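Local coordinates for uncharacterized protein BT_3980 with actin-like ATPase fold (Bacteroides thetaiotaomicron VPI-5482, PDB 3HRG) that is of unknown function but has an actin-like ATPase fold and belongs to the DUF3822 family, at residues Y199-W204 and K234-V239. Residues are numbered along the deposited sequence; the frame is centred on the assembly and turned at random.
Sequences YLLYVW and KFILQV
Ile236 lays its side chain over one face of the Trp204 indole. Its CG1 sits 4.0 Å from the centroid of the six-membered ring, 4° off the normal, a CH-pi contact. Ile236 CD1 lies over the CE3 corner of the same face, 3.7 Å from Trp204 CE3. The CG2 branch hangs at the rim, just past the ring outline, with Ile236 CG2 3.5 Å from Trp204 CH2. The indole reaches this place because CG is anti to the backbone N (chi1 -165°), which sends the ring out from the helix. Phe209 meets the same indole edge-to-face. With an alanine at Trp204, Ile236 would probably lose the aromatic face it lies on, and a gap would be likely to open beside Leu216, which both residues touch.

One helical turn earlier, Leu201 divides its two methyls. Leu201 CD2 lies 3.9 Å from Ile236 CD1, while Leu201 CD1 approaches Phe235 CD2 at 3.8 Å, obliquely to the ring. The Leu201 and Phe235 side chains cross at about a right angle. No hydrogen bond links the two segments; contact is wholly apolar. It joins helix 193-206 to the segment leading from helix 225-235 to strand 239-241, beside the mixed five-stranded sheet of order 3-2-1-4-5 found in actin-like ATPase domains.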
loop_
_atom_site.group_PDB
_atom_site.type_symbol
_atom_site.label_atom_id
_atom_site.label_comp_id
_atom_site.label_asym_id
_atom_site.label_seq_id
_atom_site.Cartn_x
_atom_site.Cartn_y
_atom_site.Cartn_z
ATOM N N TYR A 199 -10.398 -2.592 15.393
ATOM C CA TYR A 199 -10.296 -3.428 14.185
ATOM C C TYR A 199 -9.191 -4.470 14.253
ATOM O O TYR A 199 -9.366 -5.570 13.758
ATOM C CB TYR A 199 -10.225 -2.569 12.906
ATOM C CG TYR A 199 -11.526 -1.852 12.626
ATOM C CD1 TYR A 199 -12.667 -2.559 12.210
ATOM C CD2 TYR A 199 -11.630 -0.474 12.753
ATOM C CE1 TYR A 199 -13.873 -1.913 11.993
ATOM C CE2 TYR A 199 -12.799 0.183 12.507
ATOM C CZ TYR A 199 -13.933 -0.537 12.136
ATOM O OH TYR A 199 -15.086 0.138 11.894
ATOM N N LEU A 200 -8.080 -4.153 14.896
ATOM C CA LEU A 200 -6.966 -5.086 15.041
ATOM C C LEU A 200 -7.428 -6.282 15.853
ATOM O O LEU A 200 -7.215 -7.415 15.455
ATOM C CB LEU A 200 -5.778 -4.423 15.710
ATOM C CG LEU A 200 -4.993 -3.438 14.847
ATOM C CD1 LEU A 200 -4.093 -2.571 15.703
ATOM C CD2 LEU A 200 -4.188 -4.170 13.786
ATOM N N LEU A 201 -8.137 -6.017 16.961
ATOM C CA LEU A 201 -8.642 -7.091 17.802
ATOM C C LEU A 201 -9.783 -7.869 17.166
ATOM O O LEU A 201 -9.943 -9.081 17.435
ATOM C CB LEU A 201 -9.037 -6.567 19.191
ATOM C CG LEU A 201 -7.869 -5.946 20.009
ATOM C CD1 LEU A 201 -8.342 -5.369 21.394
ATOM C CD2 LEU A 201 -6.731 -6.941 20.199
ATOM N N TYR A 202 -10.606 -7.183 16.379
ATOM C CA TYR A 202 -11.698 -7.840 15.670
ATOM C C TYR A 202 -11.106 -8.898 14.723
ATOM O O TYR A 202 -11.540 -10.042 14.711
ATOM C CB TYR A 202 -12.532 -6.852 14.845
ATOM C CG TYR A 202 -13.638 -7.551 14.127
ATOM C CD1 TYR A 202 -14.839 -7.767 14.746
ATOM C CD2 TYR A 202 -13.465 -8.038 12.835
ATOM C CE1 TYR A 202 -15.837 -8.450 14.129
ATOM C CE2 TYR A 202 -14.479 -8.742 12.201
ATOM C CZ TYR A 202 -15.656 -8.932 12.860
ATOM O OH TYR A 202 -16.704 -9.602 12.279
ATOM N N VAL A 203 -10.151 -8.488 13.910
ATOM C CA VAL A 203 -9.541 -9.418 12.960
ATOM C C VAL A 203 -8.785 -10.543 13.689
ATOM O O VAL A 203 -8.795 -11.674 13.268
ATOM C CB VAL A 203 -8.624 -8.706 11.956
ATOM C CG1 VAL A 203 -7.912 -9.733 11.045
ATOM C CG2 VAL A 203 -9.441 -7.651 11.121
ATOM N N TRP A 204 -8.116 -10.224 14.784
ATOM C CA TRP A 204 -7.407 -11.228 15.542
ATOM C C TRP A 204 -8.363 -12.346 15.965
ATOM O O TRP A 204 -8.033 -13.531 15.885
ATOM C CB TRP A 204 -6.778 -10.603 16.805
ATOM C CG TRP A 204 -5.718 -11.476 17.476
ATOM C CD1 TRP A 204 -5.909 -12.480 18.381
ATOM C CD2 TRP A 204 -4.314 -11.366 17.282
ATOM N NE1 TRP A 204 -4.690 -13.031 18.728
ATOM C CE2 TRP A 204 -3.697 -12.346 18.075
ATOM C CE3 TRP A 204 -3.519 -10.560 16.474
ATOM C CZ2 TRP A 204 -2.314 -12.536 18.084
ATOM C CZ3 TRP A 204 -2.145 -10.725 16.501
ATOM C CH2 TRP A 204 -1.552 -11.713 17.315
ATOM N N LYS A 234 -2.281 -5.736 26.242
ATOM C CA LYS A 234 -3.112 -6.432 27.207
ATOM C C LYS A 234 -3.642 -7.752 26.610
ATOM O O LYS A 234 -3.896 -8.700 27.324
ATOM C CB LYS A 234 -4.334 -5.595 27.580
ATOM C CG LYS A 234 -4.040 -4.271 28.260
ATOM C CD LYS A 234 -5.336 -3.585 28.679
ATOM C CE LYS A 234 -5.013 -2.300 29.458
ATOM N NZ LYS A 234 -6.261 -1.625 29.924
ATOM N N PHE A 235 -3.807 -7.774 25.292
ATOM C CA PHE A 235 -4.387 -8.893 24.582
ATOM C C PHE A 235 -3.408 -9.669 23.696
ATOM O O PHE A 235 -3.518 -10.888 23.574
ATOM C CB PHE A 235 -5.516 -8.342 23.700
ATOM C CG PHE A 235 -6.658 -7.777 24.479
ATOM C CD1 PHE A 235 -7.633 -8.619 24.989
ATOM C CD2 PHE A 235 -6.762 -6.410 24.711
ATOM C CE1 PHE A 235 -8.675 -8.112 25.734
ATOM C CE2 PHE A 235 -7.820 -5.892 25.484
ATOM C CZ PHE A 235 -8.760 -6.740 25.972
ATOM N N ILE A 236 -2.457 -8.967 23.079
ATOM C CA ILE A 236 -1.509 -9.585 22.151
ATOM C C ILE A 236 -0.165 -9.531 22.824
ATOM O O ILE A 236 0.440 -8.456 22.998
ATOM C CB ILE A 236 -1.497 -8.879 20.822
ATOM C CG1 ILE A 236 -2.920 -8.875 20.217
ATOM C CG2 ILE A 236 -0.466 -9.570 19.886
ATOM C CD1 ILE A 236 -3.090 -7.910 19.077
ATOM N N LEU A 237 0.324 -10.699 23.197
ATOM C CA LEU A 237 1.576 -10.762 23.930
ATOM C C LEU A 237 2.832 -10.528 23.072
ATOM O O LEU A 237 3.859 -10.185 23.635
ATOM C CB LEU A 237 1.639 -12.066 24.734
ATOM C CG LEU A 237 0.452 -12.263 25.717
ATOM C CD1 LEU A 237 0.591 -13.555 26.556
ATOM C CD2 LEU A 237 0.267 -11.046 26.633
ATOM N N GLN A 238 2.749 -10.692 21.750
ATOM C CA GLN A 238 3.903 -10.498 20.854
ATOM C C GLN A 238 3.549 -9.363 19.873
ATOM O O GLN A 238 2.916 -9.609 18.834
ATOM C CB GLN A 238 4.246 -11.792 20.076
ATOM C CG GLN A 238 4.286 -13.128 20.915
ATOM C CD GLN A 238 5.192 -13.106 22.107
ATOM O OE1 GLN A 238 6.227 -12.434 22.102
ATOM N NE2 GLN A 238 4.838 -13.904 23.149
ATOM N N VAL A 239 3.866 -8.126 20.257
ATOM C CA VAL A 239 3.593 -6.937 19.426
ATOM C C VAL A 239 4.915 -6.233 19.114
ATOM O O VAL A 239 5.717 -6.000 20.015
ATOM C CB VAL A 239 2.653 -5.913 20.106
ATOM C CG1 VAL A 239 2.326 -4.770 19.119
ATOM C CG2 VAL A 239 1.372 -6.556 20.569
#